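Local coordinates for hypothetical protein (Thermotoga maritima, PDB 2NZC) that is of unknown function but is probably a regulator of the iron-only hydrogenase system, with an ACT-like fold, at residues K19-R22 against Q23-L27; D60-G63 against A64-K68. One frame throughout, in Å; residues are numbered along the deposited sequence.

Contact 1 (K19-R22 against Q23-L27); sequences KAYR and QVNEL
The phenol ring of Tyr21 lies beneath the amide of Asn25, one turn further along helix 18-30. Asn25 ND2 stands 3.3 Å above one face of the Tyr21 ring, displaced toward its rim, and Asn25 OD1 approaches Tyr21 CE1 to 3.3 Å. Ring and amide planes are turned 44° against each other, so the amide leans over the ring and does not stack flat on it. Tyr21 reaches this place because its CG is anti to the backbone N (chi1 -156°), while Asn25 CG is anti to its own carbonyl carbon and folds back over the preceding turn. Asn25 OD1 accepts a hydrogen bond from Arg38 NH2, on strand 35-43, which probably helps to hold the amide in this rotation.

On another face of the helix, Arg22 and Glu26 run side by side in the same direction. Their contact is between aliphatic and acidic parts: Glu26 OE2 sits 3.5 Å from Arg22 CG, whereas Arg22 NE and Glu26 OE2 are 4.7 Å apart, too far for a salt bridge. The guanidinium's ion-pair partner is instead Glu18, and that pair is long and weak.

Behind these side chains the backbone is regular. Gln23, Val24, Asn25 and Glu26 each donate N-H to the carbonyl four residues earlier, for example Asn25 N to Tyr21 O at 3.0 Å. Val24 adds its CG2, 3.4 Å from Ala20 O.

Backbone bonds set the spacing, the amide nitrogen rests on the rim of one aromatic face, its oxygen held by the sheet, and any Arg22-Glu26 attraction probably acts without a direct bond.

Contact 2 (D60-G63 against A64-K68); sequences DTIG and ALSGK
Ser66 and Ile62 meet through two hydrogen bonds to one carbonyl oxygen. Ser66 N donates to Ile62 O at 2.9 Å in a nearly straight bond (171°), and Ser66 OG reaches the same Ile62 O at 3.0 Å, from above the carbonyl plane. The hydroxyl can turn back in this way because OG lies beside its own backbone N (chi1 -63°). The same OG is hydrogen-bonded to Thr79 OG1 on strand 75-81, so it joins a helix carbonyl to the sheet. With an alanine here, Ile62 O is likely to keep just the amide of this pair of donors, and Thr79 OG1 to lose its helix partner.

The remaining backbone bonds follow the i to i+4 pattern. Ala64 N donates to Asp60 O at 3.1 Å, Leu65 N to Thr61 O and Gly67 N to Gly63 O, the last two each at 3.0 Å.

Side-chain carbons touch the preceding turn through its carbonyl oxygens: Ala64 CB lies 3.4 Å from Asp60 O, and Leu65 CB 3.6 Å from Thr61 O. The buried side chains of Ile62 and Leu65 pack into the core, Ile62 against Tyr8 and Leu10 of strand 6-15, Leu65 against Leu10, Leu55 of strand 48-57, and Leu27 and Leu28 of helix 18-30.

A helix with one nonpolar flank laid on an antiparallel sheet, entered from strand 48-57 and left toward strand 75-81, is the second β-α-β unit of the ferredoxin-like ACT fold.

Overall arrangement
Contact 1 and contact 2 are short lengths of the two helices, 18-30 and 59-69, that the βαββαβ order of the chain sets over a four-stranded antiparallel sheet. They lie about 15 Å apart, centre to centre, yet they meet directly: Leu27 CD2 comes 3.5 Å from Lys68 CB, and Leu27 CG lies 4.1 Å from Leu65 CD1. Leu27 thus joins 23-27 to 64-68 by nonpolar packing. Both helices are also tied to the sheet by a polar side chain. An acetic acid molecule, probably from the crystallisation liquor, lies about 4 Å from the Asn25 side chain, next to contact 1.

Contact 1 (K19-R22 against Q23-L27)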
loop_
_atom_site.group_PDB
_atom_site.type_symbol
_atom_site.label_atom_id
_atom_site.label_comp_id
_atom_site.label_asym_id
_atom_site.label_seq_id
_atom_site.Cartn_x
_atom_site.Cartn_y
_atom_site.Cartn_z
ATOM N N LYS D 19 -13.594 12.225 15.259
ATOM C CA LYS D 19 -14.694 12.587 14.361
ATOM C C LYS D 19 -14.290 12.527 12.885
ATOM O O LYS D 19 -14.938 11.834 12.091
ATOM C CB LYS D 19 -15.196 13.987 14.697
ATOM C CG LYS D 19 -16.563 14.345 14.125
ATOM C CD LYS D 19 -17.061 15.635 14.769
ATOM C CE LYS D 19 -18.507 15.958 14.409
ATOM N NZ LYS D 19 -18.655 16.412 12.978
ATOM N N ALA D 20 -13.224 13.253 12.535
ATOM C CA ALA D 20 -12.756 13.327 11.151
ATOM C C ALA D 20 -12.488 11.937 10.593
ATOM O O ALA D 20 -12.941 11.600 9.509
ATOM C CB ALA D 20 -11.523 14.196 11.039
ATOM N N TYR D 21 -11.773 11.115 11.346
ATOM C CA TYR D 21 -11.492 9.782 10.868
ATOM C C TYR D 21 -12.762 8.928 10.731
ATOM O O TYR D 21 -12.900 8.200 9.761
ATOM C CB TYR D 21 -10.382 9.098 11.686
ATOM C CG TYR D 21 -9.702 8.005 10.890
ATOM C CD1 TYR D 21 -9.978 7.839 9.529
ATOM C CD2 TYR D 21 -8.772 7.150 11.479
ATOM C CE1 TYR D 21 -9.370 6.843 8.772
ATOM C CE2 TYR D 21 -8.157 6.138 10.724
ATOM C CZ TYR D 21 -8.475 5.998 9.376
ATOM O OH TYR D 21 -7.877 5.027 8.617
ATOM N N ARG D 22 -13.684 9.051 11.681
ATOM C CA ARG D 22 -14.953 8.312 11.663
ATOM C C ARG D 22 -15.766 8.628 10.405
ATOM O O ARG D 22 -16.209 7.718 9.706
ATOM C CB ARG D 22 -15.752 8.589 12.933
ATOM C CG ARG D 22 -17.133 7.913 13.000
ATOM C CD ARG D 22 -17.785 8.016 14.381
ATOM N NE ARG D 22 -18.021 9.400 14.800
ATOM C CZ ARG D 22 -17.507 9.964 15.895
ATOM N NH1 ARG D 22 -17.779 11.232 16.176
ATOM N NH2 ARG D 22 -16.728 9.269 16.721
ATOM N N GLN D 23 -15.919 9.914 10.098
ATOM C CA GLN D 23 -16.681 10.348 8.929
ATOM C C GLN D 23 -16.057 9.915 7.606
ATOM O O GLN D 23 -16.769 9.482 6.721
ATOM C CB GLN D 23 -16.862 11.855 8.927
ATOM C CG GLN D 23 -17.789 12.396 9.995
ATOM C CD GLN D 23 -17.514 13.849 10.226
ATOM O OE1 GLN D 23 -16.349 14.248 10.335
ATOM N NE2 GLN D 23 -18.562 14.658 10.291
ATOM N N VAL D 24 -14.739 10.047 7.468
ATOM C CA VAL D 24 -14.051 9.552 6.270
ATOM C C VAL D 24 -14.292 8.043 6.106
ATOM O O VAL D 24 -14.636 7.584 5.006
ATOM C CB VAL D 24 -12.515 9.874 6.264
ATOM C CG1 VAL D 24 -11.798 9.198 5.091
ATOM C CG2 VAL D 24 -12.290 11.369 6.203
ATOM N N ASN D 25 -14.136 7.286 7.193
ATOM C CA ASN D 25 -14.354 5.837 7.157
ATOM C C ASN D 25 -15.777 5.439 6.800
ATOM O O ASN D 25 -15.985 4.484 6.063
ATOM C CB ASN D 25 -13.963 5.172 8.484
ATOM C CG ASN D 25 -12.482 5.045 8.647
ATOM O OD1 ASN D 25 -11.749 4.841 7.676
ATOM N ND2 ASN D 25 -12.012 5.183 9.885
ATOM N N GLU D 26 -16.759 6.163 7.318
ATOM C CA GLU D 26 -18.141 5.854 6.990
ATOM C C GLU D 26 -18.399 6.071 5.497
ATOM O O GLU D 26 -19.072 5.269 4.854
ATOM C CB GLU D 26 -19.096 6.666 7.850
ATOM C CG GLU D 26 -19.063 6.240 9.323
ATOM C CD GLU D 26 -19.926 7.106 10.218
ATOM O OE1 GLU D 26 -20.513 8.093 9.712
ATOM O OE2 GLU D 26 -20.021 6.789 11.430
ATOM N N LEU D 27 -17.845 7.158 4.969
ATOM C CA LEU D 27 -17.958 7.507 3.564
ATOM C C LEU D 27 -17.341 6.484 2.621
ATOM O O LEU D 27 -17.982 6.047 1.655
ATOM C CB LEU D 27 -17.316 8.875 3.319
ATOM C CG LEU D 27 -17.934 9.734 2.221
ATOM C CD1 LEU D 27 -19.454 9.725 2.309
ATOM C CD2 LEU D 27 -17.381 11.141 2.397
#

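Contact 2 (D60-G63 against A64-K68)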
loop_
_atom_site.group_PDB
_atom_site.type_symbol
_atom_site.label_atom_id
_atom_site.label_comp_id
_atom_site.label_asym_id
_atom_site.label_seq_id
_atom_site.Cartn_x
_atom_site.Cartn_y
_atom_site.Cartn_z
ATOM N N ASP D 60 -20.673 10.242 -12.025
ATOM C CA ASP D 60 -21.619 10.459 -10.918
ATOM C C ASP D 60 -20.945 10.084 -9.594
ATOM O O ASP D 60 -21.065 10.787 -8.608
ATOM C CB ASP D 60 -22.898 9.594 -11.040
ATOM C CG ASP D 60 -23.740 9.930 -12.217
ATOM O OD1 ASP D 60 -23.578 11.019 -12.807
ATOM O OD2 ASP D 60 -24.612 9.112 -12.562
ATOM N N THR D 61 -20.224 8.978 -9.593
ATOM C CA THR D 61 -19.716 8.399 -8.373
ATOM C C THR D 61 -18.478 9.146 -7.833
ATOM O O THR D 61 -18.453 9.502 -6.663
ATOM C CB THR D 61 -19.406 6.884 -8.550
ATOM O OG1 THR D 61 -20.593 6.214 -9.016
ATOM C CG2 THR D 61 -18.986 6.268 -7.240
ATOM N N ILE D 62 -17.477 9.396 -8.672
ATOM C CA ILE D 62 -16.278 10.140 -8.217
ATOM C C ILE D 62 -16.661 11.541 -7.684
ATOM O O ILE D 62 -16.160 11.988 -6.646
ATOM C CB ILE D 62 -15.171 10.175 -9.327
ATOM C CG1 ILE D 62 -13.802 10.470 -8.740
ATOM C CG2 ILE D 62 -15.540 11.109 -10.489
ATOM C CD1 ILE D 62 -13.315 9.339 -7.828
ATOM N N GLY D 63 -17.585 12.184 -8.376
ATOM C CA GLY D 63 -18.123 13.503 -8.001
ATOM C C GLY D 63 -18.833 13.505 -6.663
ATOM O O GLY D 63 -18.635 14.415 -5.849
ATOM N N ALA D 64 -19.655 12.478 -6.437
ATOM C CA ALA D 64 -20.364 12.308 -5.170
ATOM C C ALA D 64 -19.374 12.155 -4.021
ATOM O O ALA D 64 -19.530 12.802 -2.981
ATOM C CB ALA D 64 -21.328 11.096 -5.228
ATOM N N LEU D 65 -18.353 11.325 -4.234
ATOM C CA LEU D 65 -17.365 11.013 -3.218
ATOM C C LEU D 65 -16.515 12.245 -2.858
ATOM O O LEU D 65 -16.350 12.587 -1.688
ATOM C CB LEU D 65 -16.464 9.853 -3.692
ATOM C CG LEU D 65 -15.363 9.381 -2.735
ATOM C CD1 LEU D 65 -15.934 9.026 -1.328
ATOM C CD2 LEU D 65 -14.566 8.204 -3.323
ATOM N N SER D 66 -15.976 12.892 -3.879
ATOM C CA SER D 66 -15.210 14.131 -3.746
ATOM C C SER D 66 -15.961 15.281 -3.048
ATOM O O SER D 66 -15.400 15.955 -2.171
ATOM C CB SER D 66 -14.734 14.561 -5.133
ATOM O OG SER D 66 -13.851 13.553 -5.645
ATOM N N GLY D 67 -17.217 15.495 -3.441
ATOM C CA GLY D 67 -18.068 16.523 -2.824
ATOM C C GLY D 67 -18.222 16.251 -1.343
ATOM O O GLY D 67 -18.122 17.159 -0.525
ATOM N N LYS D 68 -18.434 14.982 -1.002
ATOM C CA LYS D 68 -18.705 14.585 0.378
ATOM C C LYS D 68 -17.472 14.650 1.272
ATOM O O LYS D 68 -17.542 15.199 2.378
ATOM C CB LYS D 68 -19.366 13.201 0.425
ATOM C CG LYS D 68 -20.786 13.203 -0.143
ATOM C CD LYS D 68 -21.340 11.791 -0.249
ATOM C CE LYS D 68 -22.685 11.774 -0.961
ATOM N NZ LYS D 68 -23.705 12.570 -0.211
#